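Local coordinates for transaminase (PDB 5G2Q), which probably catalyses pyridoxal phosphate-dependent transfer of an amino group between amine and carbonyl substrates, as a class III aminotransferase, at residues F[388-393]-F[439-444]. Numbering follows the deposited sequence.
Sequences WIVDIV and NTMRIG. With PDA (2-[(3-hydroxy-2-methyl-5-phosphonooxymethyl-pyridin-4-ylmethyl)-amino]-propionic acid), chain R.
The guanidinium of R442 meets the alanine-derived carboxylate of the PDA adduct at its edge, the carboxyl carbon lying in its plane, while the flat carboxylate of D391 lies side by side with the T440 side chain. Both pairs lie on one face of an antiparallel strand pairing, 388-392 with 440-443, in the three-stranded sheet completed by 378-384. R442 NH1 donates to PDA OXT at 2.9 Å; NH2 donates to the same oxygen and, weakly, to PDA O, a fork that holds the adduct's carboxylate, consistent with the carboxylate-binding arginine known in related fold-type I aminotransferases. With CG anti to the backbone N (chi1 -176°) and bends at chi2 and chi3, the arginine chain leaves the strand for the cofactor site. W388/I443 and V390/M441 are hydrogen-bonded pairs, I443 N reaching W388 O at 2.9 Å and M441 N reaching V390 O at 2.8 Å. Between them, I389 CA-H points at M441 O (3.3 Å). On the other face V390 CG2 packs on I443 CD1 (3.8 Å) and beside M441 CB, and I392 CG1 meets M441 CG; I392 and M441 are covered by helices 418-426 and 451-470. T440 OG1 donates to D391 OD1 at 3.2 Å, nearly along the carboxylate C-O bond, and the same oxygen is salt-bridged to R406; a valine in place of T440 would probably leave that oxygen without its hydroxyl donor and the carboxylate less firmly oriented. At the strand end, I392 N donates almost straight to O of N439, just before strand 440-443, at 2.7 Å and 170°.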
loop_
_atom_site.group_PDB
_atom_site.type_symbol
_atom_site.label_atom_id
_atom_site.label_comp_id
_atom_site.label_asym_id
_atom_site.label_seq_id
_atom_site.Cartn_x
_atom_site.Cartn_y
_atom_site.Cartn_z
ATOM N N TRP F 388 -21.763 -21.676 -20.833
ATOM C CA TRP F 388 -21.400 -21.483 -22.245
ATOM C C TRP F 388 -21.052 -20.044 -22.529
ATOM O O TRP F 388 -21.683 -19.149 -21.979
ATOM C CB TRP F 388 -22.498 -22.031 -23.188
ATOM C CG TRP F 388 -22.540 -23.490 -23.066
ATOM C CD1 TRP F 388 -23.174 -24.191 -22.101
ATOM C CD2 TRP F 388 -21.814 -24.442 -23.850
ATOM N NE1 TRP F 388 -22.933 -25.535 -22.259
ATOM C CE2 TRP F 388 -22.091 -25.715 -23.318
ATOM C CE3 TRP F 388 -20.976 -24.344 -24.967
ATOM C CZ2 TRP F 388 -21.565 -26.885 -23.855
ATOM C CZ3 TRP F 388 -20.448 -25.514 -25.509
ATOM C CH2 TRP F 388 -20.747 -26.769 -24.947
ATOM N N ILE F 389 -20.012 -19.840 -23.337
ATOM C CA ILE F 389 -19.639 -18.508 -23.785
ATOM C C ILE F 389 -19.793 -18.414 -25.314
ATOM O O ILE F 389 -19.546 -19.381 -26.052
ATOM C CB ILE F 389 -18.227 -18.054 -23.276
ATOM C CG1 ILE F 389 -17.106 -18.732 -24.068
ATOM C CG2 ILE F 389 -18.077 -18.250 -21.747
ATOM C CD1 ILE F 389 -15.841 -17.896 -24.183
ATOM N N VAL F 390 -20.263 -17.265 -25.783
ATOM C CA VAL F 390 -20.416 -17.048 -27.191
ATOM C C VAL F 390 -19.868 -15.675 -27.495
ATOM O O VAL F 390 -20.386 -14.681 -27.002
ATOM C CB VAL F 390 -21.899 -17.100 -27.678
ATOM C CG1 VAL F 390 -21.933 -17.404 -29.165
ATOM C CG2 VAL F 390 -22.718 -18.107 -26.882
ATOM N N ASP F 391 -18.841 -15.622 -28.331
ATOM C CA ASP F 391 -18.310 -14.343 -28.757
ATOM C C ASP F 391 -19.074 -13.815 -29.938
ATOM O O ASP F 391 -19.230 -14.495 -30.927
ATOM C CB ASP F 391 -16.823 -14.436 -29.073
ATOM C CG ASP F 391 -16.024 -14.771 -27.856
ATOM O OD1 ASP F 391 -15.942 -13.905 -26.939
ATOM O OD2 ASP F 391 -15.528 -15.922 -27.809
ATOM N N ILE F 392 -19.531 -12.583 -29.813
ATOM C CA ILE F 392 -20.311 -11.944 -30.815
ATOM C C ILE F 392 -19.473 -10.944 -31.572
ATOM O O ILE F 392 -18.725 -10.149 -30.957
ATOM C CB ILE F 392 -21.488 -11.220 -30.166
ATOM C CG1 ILE F 392 -22.312 -12.226 -29.340
ATOM C CG2 ILE F 392 -22.293 -10.490 -31.250
ATOM C CD1 ILE F 392 -23.116 -13.244 -30.189
ATOM N N VAL F 393 -19.642 -10.974 -32.895
ATOM C CA VAL F 393 -18.986 -10.055 -33.834
ATOM C C VAL F 393 -19.926 -9.378 -34.803
ATOM O O VAL F 393 -21.081 -9.807 -35.015
ATOM C CB VAL F 393 -17.887 -10.719 -34.716
ATOM C CG1 VAL F 393 -16.602 -10.943 -33.921
ATOM C CG2 VAL F 393 -18.395 -12.003 -35.357
ATOM N N ASN F 439 -19.159 -7.928 -25.656
ATOM C CA ASN F 439 -19.078 -8.753 -26.854
ATOM C C ASN F 439 -19.348 -10.253 -26.677
ATOM O O ASN F 439 -19.173 -11.004 -27.624
ATOM C CB ASN F 439 -17.716 -8.574 -27.532
ATOM C CG ASN F 439 -17.408 -7.134 -27.855
ATOM O OD1 ASN F 439 -18.222 -6.432 -28.439
ATOM N ND2 ASN F 439 -16.194 -6.684 -27.488
ATOM N N THR F 440 -19.748 -10.697 -25.487
ATOM C CA THR F 440 -19.713 -12.120 -25.163
ATOM C C THR F 440 -20.904 -12.518 -24.319
ATOM O O THR F 440 -21.144 -11.914 -23.301
ATOM C CB THR F 440 -18.456 -12.482 -24.334
ATOM O OG1 THR F 440 -17.298 -11.853 -24.879
ATOM C CG2 THR F 440 -18.238 -14.001 -24.292
ATOM N N MET F 441 -21.617 -13.569 -24.713
ATOM C CA MET F 441 -22.750 -14.055 -23.935
ATOM C C MET F 441 -22.265 -15.033 -22.881
ATOM O O MET F 441 -21.359 -15.801 -23.160
ATOM C CB MET F 441 -23.746 -14.754 -24.838
ATOM C CG MET F 441 -24.047 -13.980 -26.093
ATOM S SD MET F 441 -25.747 -14.212 -26.581
ATOM C CE MET F 441 -26.344 -15.307 -25.292
ATOM N N ARG F 442 -22.862 -14.973 -21.686
ATOM C CA ARG F 442 -22.599 -15.912 -20.585
ATOM C C ARG F 442 -23.897 -16.660 -20.270
ATOM O O ARG F 442 -24.739 -16.172 -19.506
ATOM C CB ARG F 442 -22.072 -15.172 -19.337
ATOM C CG ARG F 442 -21.674 -16.038 -18.142
ATOM C CD ARG F 442 -22.567 -15.831 -16.899
ATOM N NE ARG F 442 -22.417 -14.532 -16.213
ATOM C CZ ARG F 442 -22.200 -14.370 -14.904
ATOM N NH1 ARG F 442 -22.101 -15.417 -14.108
ATOM N NH2 ARG F 442 -22.076 -13.153 -14.377
ATOM N N ILE F 443 -24.030 -17.853 -20.840
ATOM C CA ILE F 443 -25.284 -18.651 -20.781
ATOM C C ILE F 443 -25.223 -19.706 -19.697
ATOM O O ILE F 443 -24.294 -20.510 -19.648
ATOM C CB ILE F 443 -25.531 -19.394 -22.114
ATOM C CG1 ILE F 443 -25.458 -18.413 -23.308
ATOM C CG2 ILE F 443 -26.841 -20.178 -22.060
ATOM C CD1 ILE F 443 -25.625 -19.048 -24.681
ATOM N N GLY F 444 -26.219 -19.710 -18.825
ATOM C CA GLY F 444 -26.361 -20.786 -17.845
ATOM C C GLY F 444 -27.815 -21.047 -17.498
ATOM O O GLY F 444 -28.638 -20.135 -17.511
HETATM N N PDA R . -19.820 -13.695 -9.093
HETATM N N1 PDA R . -15.588 -15.879 -7.253
HETATM C C2 PDA R . -16.168 -16.074 -8.443
HETATM C C2A PDA R . -15.421 -16.901 -9.456
HETATM C C3 PDA R . -17.513 -15.476 -8.706
HETATM O O3A PDA R . -18.141 -15.688 -9.904
HETATM C C4 PDA R . -18.130 -14.732 -7.698
HETATM C C4A PDA R . -19.469 -14.125 -7.938
HETATM C C5 PDA R . -17.447 -14.567 -6.474
HETATM C C5A PDA R . -17.997 -13.766 -5.310
HETATM O OP4 PDA R . -19.130 -14.431 -4.737
HETATM P P PDA R . -20.295 -13.576 -4.022
HETATM O OP1 PDA R . -19.716 -12.820 -2.789
HETATM O OP2 PDA R . -21.379 -14.512 -3.484
HETATM O OP3 PDA R . -20.846 -12.608 -5.023
HETATM C C6 PDA R . -16.196 -15.153 -6.284
HETATM C CA PDA R . -21.138 -13.090 -9.396
HETATM C CB PDA R . -21.310 -11.716 -8.746
HETATM C C PDA R . -21.605 -13.092 -10.839
HETATM O O PDA R . -22.121 -12.054 -11.329
HETATM O OXT PDA R . -21.494 -14.142 -11.518
HETATM O O HOH W 1 -19.464 -7.861 -30.641
#